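Local coordinates for protein methyl-coenzyme M reductase subunit gamma (Methanosarcina barkeri, PDB 1E6Y) that forms part of the methyl-coenzyme M reductase complex, which uses the nickel porphinoid F430 to release methane from methyl-coenzyme M with coenzyme B as reductant, at residues C[5-10]-C[226-231]; C[34-39]-C[133-138]; C[82-87]-C[186-191]. One frame throughout, in Å; residues are numbered along the deposited sequence.

Contact 1 of 3, residues C[5-10]-C[226-231]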
# COMPACT_ATOMS: atom_id res chain seq x y z
N GLN C 5 -28.75 -15.47 -38.20
CA GLN C 5 -28.07 -14.86 -39.35
C GLN C 5 -26.56 -14.76 -39.15
O GLN C 5 -25.82 -14.52 -40.11
CB GLN C 5 -28.66 -13.48 -39.65
CG GLN C 5 -28.59 -12.49 -38.49
CD GLN C 5 -29.35 -11.21 -38.78
OE1 GLN C 5 -29.91 -11.03 -39.86
NE2 GLN C 5 -29.34 -10.29 -37.82
N TYR C 6 -26.12 -14.85 -37.89
CA TYR C 6 -24.72 -15.02 -37.52
C TYR C 6 -23.83 -13.79 -37.65
O TYR C 6 -23.20 -13.36 -36.68
CB TYR C 6 -24.09 -16.19 -38.29
CG TYR C 6 -24.68 -17.54 -37.93
CD1 TYR C 6 -25.60 -18.16 -38.78
CD2 TYR C 6 -24.35 -18.17 -36.73
CE1 TYR C 6 -26.18 -19.38 -38.43
CE2 TYR C 6 -24.92 -19.39 -36.38
CZ TYR C 6 -25.84 -19.99 -37.23
OH TYR C 6 -26.40 -21.19 -36.88
N TYR C 7 -23.73 -13.24 -38.86
CA TYR C 7 -22.75 -12.20 -39.15
C TYR C 7 -23.19 -11.38 -40.35
O TYR C 7 -23.78 -11.91 -41.29
CB TYR C 7 -21.39 -12.85 -39.43
CG TYR C 7 -20.22 -11.90 -39.31
CD1 TYR C 7 -19.78 -11.45 -38.07
CD2 TYR C 7 -19.57 -11.41 -40.45
CE1 TYR C 7 -18.73 -10.54 -37.95
CE2 TYR C 7 -18.53 -10.50 -40.35
CZ TYR C 7 -18.11 -10.07 -39.10
OH TYR C 7 -17.08 -9.17 -38.99
N PRO C 8 -22.93 -10.06 -40.33
CA PRO C 8 -23.23 -9.19 -41.47
C PRO C 8 -22.25 -9.37 -42.62
O PRO C 8 -21.37 -10.23 -42.58
CB PRO C 8 -23.17 -7.79 -40.88
CG PRO C 8 -22.18 -7.92 -39.76
CD PRO C 8 -22.48 -9.27 -39.16
N GLY C 9 -22.43 -8.57 -43.67
CA GLY C 9 -21.48 -8.56 -44.77
C GLY C 9 -21.94 -9.35 -45.97
O GLY C 9 -22.64 -10.36 -45.84
N ALA C 10 -21.46 -8.95 -47.14
CA ALA C 10 -21.89 -9.56 -48.39
C ALA C 10 -20.71 -9.93 -49.30
O ALA C 10 -20.90 -10.14 -50.50
CB ALA C 10 -22.85 -8.63 -49.12
N ALA C 226 -19.16 -2.86 -46.60
CA ALA C 226 -19.81 -1.75 -45.92
C ALA C 226 -20.68 -2.19 -44.74
O ALA C 226 -20.73 -1.50 -43.72
CB ALA C 226 -20.65 -0.96 -46.91
N GLU C 227 -21.32 -3.34 -44.88
CA GLU C 227 -22.22 -3.85 -43.84
C GLU C 227 -21.50 -4.15 -42.53
O GLU C 227 -22.06 -3.97 -41.45
CB GLU C 227 -22.90 -5.13 -44.32
CG GLU C 227 -24.02 -4.92 -45.31
CD GLU C 227 -24.73 -6.22 -45.65
OE1 GLU C 227 -25.23 -6.34 -46.79
OE2 GLU C 227 -24.81 -7.10 -44.76
N VAL C 228 -20.28 -4.67 -42.64
CA VAL C 228 -19.49 -5.04 -41.46
C VAL C 228 -18.92 -3.79 -40.78
O VAL C 228 -18.92 -3.70 -39.55
CB VAL C 228 -18.32 -5.98 -41.84
CG1 VAL C 228 -17.61 -6.45 -40.58
CG2 VAL C 228 -18.85 -7.18 -42.61
N VAL C 229 -18.48 -2.82 -41.57
CA VAL C 229 -18.03 -1.54 -41.03
C VAL C 229 -19.19 -0.82 -40.34
O VAL C 229 -19.03 -0.28 -39.25
CB VAL C 229 -17.44 -0.64 -42.14
CG1 VAL C 229 -17.08 0.74 -41.58
CG2 VAL C 229 -16.21 -1.29 -42.74
N GLU C 230 -20.38 -0.90 -40.93
CA GLU C 230 -21.57 -0.30 -40.33
C GLU C 230 -21.95 -1.00 -39.03
O GLU C 230 -22.36 -0.35 -38.07
CB GLU C 230 -22.76 -0.34 -41.30
CG GLU C 230 -24.01 0.29 -40.71
CD GLU C 230 -25.24 0.16 -41.58
OE1 GLU C 230 -25.15 -0.43 -42.68
OE2 GLU C 230 -26.30 0.67 -41.17
N TRP C 231 -21.83 -2.33 -39.02
CA TRP C 231 -22.09 -3.11 -37.82
C TRP C 231 -21.20 -2.63 -36.67
O TRP C 231 -21.68 -2.37 -35.57
CB TRP C 231 -21.84 -4.60 -38.10
CG TRP C 231 -22.01 -5.48 -36.90
CD1 TRP C 231 -23.16 -6.09 -36.47
CD2 TRP C 231 -21.01 -5.82 -35.93
NE1 TRP C 231 -22.94 -6.76 -35.30
CE2 TRP C 231 -21.62 -6.62 -34.94
CE3 TRP C 231 -19.64 -5.52 -35.80
CZ2 TRP C 231 -20.93 -7.11 -33.83
CZ3 TRP C 231 -18.95 -6.01 -34.70
CH2 TRP C 231 -19.60 -6.79 -33.73
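Gly-9 passes the first turn of helix 226-244 with its CA 4.9 Å from the CA of Glu-227, so that an irregular N-terminal arm, running ahead of helix 12-22, is laid against the start of the C-terminal helix. One hydrogen bond joins the two: Gly-9 N donates to Glu-227 OE2 over 3.0 Å, with an N-H...O angle of 150°. The donor comes from above the carboxylate plane, 49° out of it. Glu-227 brings its carboxylate there by turning CG anti to its own carbonyl carbon (chi1 -76°) and running extended beyond. The same OE2 is hydrogen-bonded to Ser-286 OG of the beta subunit, so two donors grip it and the bond lies at a subunit interface. Glu-227 OE1 touches Ala-10 at the CB of the alanine, 4.0 Å away.

Glycine is required at Gly-9: at these backbone angles a CB would jam against the preceding carbonyl oxygen and also strike Val-228 CG2, which rests 3.7 Å from Gly-9 CA. The other branch of Val-228, CG1, comes obliquely to the Tyr-7 ring and lies 3.2 Å from Tyr-7 OH, the two side chains crossing at about a right angle. That hydroxyl has its main polar partner elsewhere, an acidic side chain of a neighbouring chain.

Pro-8 wedges among the aromatic groups. Its CD sits 3.5 Å above one face of the Tyr-7 ring, offset toward the rim, and also lies over a face of the Trp-231 indole. Tyr-288 of the beta subunit packs on both Pro-8 and Trp-231, closing this apolar patch from the partner chain. The nearest approach between proline and tryptophan is 3.7 Å, from Pro-8 CG to Trp-231 CB, with Trp-231 CG barely farther from the same carbon.

Contact 2 of 3, residues C[34-39]-C[133-138]; sequences EDLTAV and CAKVQM
Leu-36 drives both of its methyl groups into the surface of helix 127-139 and carries most of the contact. With CG anti to the backbone N (chi1 -179°) the side chain points toward helix 127-139 and its fork splits over that helix's near face: CD1 packs 3.7 Å from Met-138 CG and 4.0 Å from Ala-134 CB, while CD2 lies 3.8 Å from Lys-135 CB. Three residues on neighbouring turns thus make a hollow for one leucine. This close part is made of carbon contacts and is largely buried, with Lys-135 at its edge, although the segment axes stay 10.7 Å apart.

The rest is looser. Met-138 bends at its second and third torsions, so its methyl turns toward Val-39, yet CE stops 4.3 Å from Val-39 CG2. At the more exposed margin Lys-135 lends only its aliphatic root; the chain kinks and leads its ammonium group away from residues 34-39, to a salt bridge with Glu-139 and a hydrogen bond to Ile-31 O just ahead of helix 33-40.

Met-138 also touches Phe-87 of strand 82-89 in the four-stranded sheet, while Val-39 packs on Val-197 of the separate three-stranded sheet. The axes cross at 98°, an orthogonal helix packing in which helix 33-40 is added to the second helix of a beta-alpha-beta-beta-alpha-beta unit with strand order 2-3-1-4, the ferredoxin-like fold.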
# COMPACT_ATOMS: atom_id res chain seq x y z
N GLU C 34 -6.29 -42.46 -34.56
CA GLU C 34 -4.98 -42.63 -33.94
C GLU C 34 -4.00 -41.53 -34.32
O GLU C 34 -3.19 -41.11 -33.49
CB GLU C 34 -4.40 -44.00 -34.30
CG GLU C 34 -5.08 -45.17 -33.61
CD GLU C 34 -4.19 -46.41 -33.53
OE1 GLU C 34 -3.32 -46.59 -34.40
OE2 GLU C 34 -4.37 -47.20 -32.58
N ASP C 35 -4.07 -41.07 -35.56
CA ASP C 35 -3.22 -39.97 -36.01
C ASP C 35 -3.60 -38.66 -35.35
O ASP C 35 -2.73 -37.85 -35.02
CB ASP C 35 -3.29 -39.82 -37.54
CG ASP C 35 -2.35 -40.76 -38.27
OD1 ASP C 35 -1.54 -41.44 -37.61
OD2 ASP C 35 -2.42 -40.80 -39.51
N LEU C 36 -4.90 -38.45 -35.16
CA LEU C 36 -5.40 -37.28 -34.44
C LEU C 36 -4.90 -37.29 -32.99
O LEU C 36 -4.40 -36.29 -32.49
CB LEU C 36 -6.93 -37.25 -34.46
CG LEU C 36 -7.60 -36.07 -33.76
CD1 LEU C 36 -7.24 -34.76 -34.45
CD2 LEU C 36 -9.11 -36.27 -33.75
N THR C 37 -5.00 -38.45 -32.34
CA THR C 37 -4.51 -38.61 -30.98
C THR C 37 -3.00 -38.39 -30.92
O THR C 37 -2.50 -37.80 -29.96
CB THR C 37 -4.85 -40.01 -30.44
OG1 THR C 37 -6.27 -40.17 -30.40
CG2 THR C 37 -4.29 -40.21 -29.04
N ALA C 38 -2.30 -38.80 -31.97
CA ALA C 38 -0.85 -38.66 -32.04
C ALA C 38 -0.42 -37.20 -32.12
O ALA C 38 0.47 -36.77 -31.37
CB ALA C 38 -0.30 -39.42 -33.24
N VAL C 39 -1.06 -36.42 -32.99
CA VAL C 39 -0.69 -35.01 -33.16
C VAL C 39 -1.07 -34.16 -31.94
O VAL C 39 -0.40 -33.18 -31.64
CB VAL C 39 -1.34 -34.40 -34.43
CG1 VAL C 39 -0.95 -35.20 -35.66
CG2 VAL C 39 -2.84 -34.33 -34.29
N CYS C 133 -14.12 -32.08 -31.66
CA CYS C 133 -13.96 -30.74 -32.21
C CYS C 133 -12.68 -30.65 -33.05
O CYS C 133 -12.69 -30.11 -34.16
CB CYS C 133 -13.91 -29.71 -31.08
SG CYS C 133 -13.70 -28.02 -31.65
N ALA C 134 -11.61 -31.23 -32.51
CA ALA C 134 -10.31 -31.27 -33.18
C ALA C 134 -10.40 -31.93 -34.56
O ALA C 134 -9.85 -31.43 -35.53
CB ALA C 134 -9.31 -32.01 -32.32
N LYS C 135 -11.16 -33.03 -34.64
CA LYS C 135 -11.28 -33.78 -35.89
C LYS C 135 -11.91 -32.95 -37.00
O LYS C 135 -11.43 -32.96 -38.13
CB LYS C 135 -12.11 -35.05 -35.66
CG LYS C 135 -12.12 -36.01 -36.84
CD LYS C 135 -12.51 -37.40 -36.40
CE LYS C 135 -11.56 -38.45 -36.97
NZ LYS C 135 -11.91 -38.78 -38.38
N VAL C 136 -12.94 -32.18 -36.66
CA VAL C 136 -13.60 -31.32 -37.63
C VAL C 136 -12.66 -30.20 -38.08
O VAL C 136 -12.57 -29.91 -39.27
CB VAL C 136 -14.90 -30.70 -37.05
CG1 VAL C 136 -15.57 -29.81 -38.10
CG2 VAL C 136 -15.86 -31.80 -36.62
N GLN C 137 -11.90 -29.64 -37.14
CA GLN C 137 -10.95 -28.59 -37.47
C GLN C 137 -9.81 -29.09 -38.34
O GLN C 137 -9.34 -28.38 -39.22
CB GLN C 137 -10.39 -27.96 -36.19
CG GLN C 137 -11.43 -27.23 -35.35
CD GLN C 137 -10.80 -26.25 -34.39
OE1 GLN C 137 -10.49 -25.11 -34.76
NE2 GLN C 137 -10.61 -26.67 -33.14
N MET C 138 -9.43 -30.35 -38.15
CA MET C 138 -8.34 -30.96 -38.91
C MET C 138 -8.76 -31.34 -40.33
O MET C 138 -7.96 -31.25 -41.26
CB MET C 138 -7.81 -32.20 -38.19
CG MET C 138 -7.10 -31.93 -36.87
SD MET C 138 -5.62 -30.90 -37.04
CE MET C 138 -4.42 -32.11 -37.61

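Contact 3 of 3, residues C[82-87]-C[186-191]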
# COMPACT_ATOMS: atom_id res chain seq x y z
N VAL C 82 -9.35 -32.22 -18.84
CA VAL C 82 -9.54 -31.17 -19.83
C VAL C 82 -8.22 -31.00 -20.58
O VAL C 82 -7.18 -30.73 -19.97
CB VAL C 82 -9.93 -29.83 -19.16
CG1 VAL C 82 -10.05 -28.73 -20.21
CG2 VAL C 82 -11.24 -29.98 -18.40
N ARG C 83 -8.23 -31.32 -21.88
CA ARG C 83 -7.05 -31.10 -22.72
C ARG C 83 -7.44 -30.21 -23.90
O ARG C 83 -8.51 -29.61 -23.88
CB ARG C 83 -6.43 -32.39 -23.21
CG ARG C 83 -6.04 -33.45 -22.21
CD ARG C 83 -5.16 -32.93 -21.09
NE ARG C 83 -3.94 -32.25 -21.49
CZ ARG C 83 -3.59 -31.03 -21.08
NH1 ARG C 83 -2.44 -30.51 -21.48
NH2 ARG C 83 -4.39 -30.31 -20.30
N TYR C 84 -6.54 -30.04 -24.86
CA TYR C 84 -6.69 -28.95 -25.83
C TYR C 84 -6.22 -29.27 -27.24
O TYR C 84 -5.43 -30.19 -27.46
CB TYR C 84 -5.93 -27.72 -25.33
CG TYR C 84 -4.42 -27.85 -25.43
CD1 TYR C 84 -3.74 -27.37 -26.55
CD2 TYR C 84 -3.70 -28.55 -24.47
CE1 TYR C 84 -2.38 -27.61 -26.72
CE2 TYR C 84 -2.34 -28.80 -24.63
CZ TYR C 84 -1.69 -28.33 -25.76
OH TYR C 84 -0.36 -28.60 -25.96
N ILE C 85 -6.71 -28.48 -28.20
CA ILE C 85 -6.07 -28.34 -29.50
C ILE C 85 -5.90 -26.86 -29.80
O ILE C 85 -6.80 -26.06 -29.54
CB ILE C 85 -6.89 -29.02 -30.64
CG1 ILE C 85 -6.18 -28.81 -31.98
CG2 ILE C 85 -8.31 -28.47 -30.68
CD1 ILE C 85 -6.62 -29.76 -33.07
N GLN C 86 -4.71 -26.48 -30.26
CA GLN C 86 -4.39 -25.08 -30.51
C GLN C 86 -3.83 -24.89 -31.91
O GLN C 86 -3.00 -25.68 -32.37
CB GLN C 86 -3.38 -24.59 -29.47
CG GLN C 86 -2.98 -23.14 -29.62
CD GLN C 86 -2.33 -22.59 -28.37
OE1 GLN C 86 -3.00 -22.03 -27.52
NE2 GLN C 86 -1.02 -22.77 -28.26
N PHE C 87 -4.29 -23.84 -32.59
CA PHE C 87 -3.87 -23.54 -33.95
C PHE C 87 -3.21 -22.16 -34.03
O PHE C 87 -3.63 -21.22 -33.37
CB PHE C 87 -5.07 -23.54 -34.90
CG PHE C 87 -5.61 -24.91 -35.20
CD1 PHE C 87 -6.64 -25.44 -34.42
CD2 PHE C 87 -5.16 -25.63 -36.30
CE1 PHE C 87 -7.20 -26.68 -34.73
CE2 PHE C 87 -5.72 -26.87 -36.62
CZ PHE C 87 -6.74 -27.39 -35.83
N LYS C 186 5.79 -34.40 -35.82
CA LYS C 186 5.89 -34.13 -34.38
C LYS C 186 4.49 -33.80 -33.88
O LYS C 186 3.63 -33.40 -34.67
CB LYS C 186 6.82 -32.94 -34.13
CG LYS C 186 8.20 -33.06 -34.76
CD LYS C 186 9.05 -31.84 -34.45
CE LYS C 186 10.30 -31.81 -35.30
NZ LYS C 186 11.11 -30.58 -35.04
N ASP C 187 4.25 -33.97 -32.58
CA ASP C 187 2.97 -33.55 -32.01
C ASP C 187 2.92 -32.03 -31.84
O ASP C 187 3.85 -31.33 -32.25
CB ASP C 187 2.66 -34.29 -30.69
CG ASP C 187 3.63 -33.95 -29.55
OD1 ASP C 187 4.36 -32.94 -29.61
OD2 ASP C 187 3.62 -34.69 -28.55
N GLN C 188 1.85 -31.51 -31.25
CA GLN C 188 1.66 -30.07 -31.21
C GLN C 188 2.59 -29.33 -30.25
O GLN C 188 2.74 -28.12 -30.34
CB GLN C 188 0.19 -29.71 -30.92
CG GLN C 188 -0.33 -30.09 -29.54
CD GLN C 188 -1.78 -29.70 -29.35
OE1 GLN C 188 -2.24 -28.68 -29.88
NE2 GLN C 188 -2.53 -30.52 -28.62
N VAL C 189 3.27 -30.08 -29.38
CA VAL C 189 4.36 -29.49 -28.59
C VAL C 189 5.74 -29.97 -29.06
O VAL C 189 6.71 -29.97 -28.30
CB VAL C 189 4.18 -29.77 -27.07
CG1 VAL C 189 3.02 -28.94 -26.53
CG2 VAL C 189 3.94 -31.25 -26.81
N ALA C 190 5.81 -30.38 -30.33
CA ALA C 190 7.06 -30.63 -31.03
C ALA C 190 7.85 -31.86 -30.57
O ALA C 190 9.05 -31.97 -30.83
CB ALA C 190 7.96 -29.39 -30.99
N ILE C 191 7.16 -32.81 -29.94
CA ILE C 191 7.76 -34.10 -29.63
C ILE C 191 7.59 -35.03 -30.83
O ILE C 191 6.47 -35.20 -31.34
CB ILE C 191 7.12 -34.76 -28.39
CG1 ILE C 191 7.27 -33.83 -27.18
CG2 ILE C 191 7.77 -36.11 -28.10
CD1 ILE C 191 6.59 -34.34 -25.93
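Gln-188 reaches from a type I beta turn to strand 82-89, an inner strand of the ferredoxin-like antiparallel sheet, and both the NH2 and the C=O of its amide bond to the strand's backbone. The turn, Asp-187 to Ala-190, joins strands 181-186 and 192-198.

Hydrogen bonds come first. Gln-188 NE2 donates to Tyr-84 O over 3.1 Å at 159°; the acceptor lies in the amide plane of the glutamine, but the donor stands 37° above the carbonyl plane of Tyr-84. On the other side of the amide, Gln-188 OE1 takes a weak bond from Gln-86 N, at 3.3 Å. Leu-40 O is a further acceptor for NE2, and His-42 NE2 a further donor to Tyr-84 O. A leucine in place of Gln-188 would probably cost Tyr-84 O and Leu-40 O the NE2 donor and Gln-86 N its weak acceptor, cutting the polar tie between turn and strand.

Contact with the ring comes second: Gln-188 NE2 lies over one face of the Tyr-84 ring, amide and ring planes 27° apart, with Gln-188 CD 3.4 Å from Tyr-84 CE1.

At the turn and just past it, Asp-187 OD1 accepts Ile-191 N at 2.8 Å and, weakly, Val-189 N. Farther along the strand, the Gln-86 side chain bonds Arg-120 NE and Arg-151 O; Arg-120 binds coenzyme M, and bound F430 is about 5 Å from the Gln-86 side chain.

Van der Waals contact adds a little: Val-189 CG1 lies 3.4 Å from the hydroxyl oxygen, Tyr-84 OH.

Along the chain the segments run 5-10, 34-39, 82-87, 133-138, 186-191, 226-231: contact 1 joins the outermost pair, while the segments of contacts 2 and 3 alternate between them. Contacts 2 and 3 have centres 10 Å apart and touch, through a probable hydrogen bond from Gln-188 N to Val-39 O and through Ala-134 CB against Ile-85 CD1. Together they link helix 33-40, helix 127-139, strand 82-89 and the 186-191 turn. Contact 1 lies on the opposite side of the chain's centre, its centre about 32 and 34 Å from those of contacts 2 and 3. It joins the N-terminal arm to the C-terminal helix against the beta subunit, whereas contact 3 reaches the F430 neighbourhood.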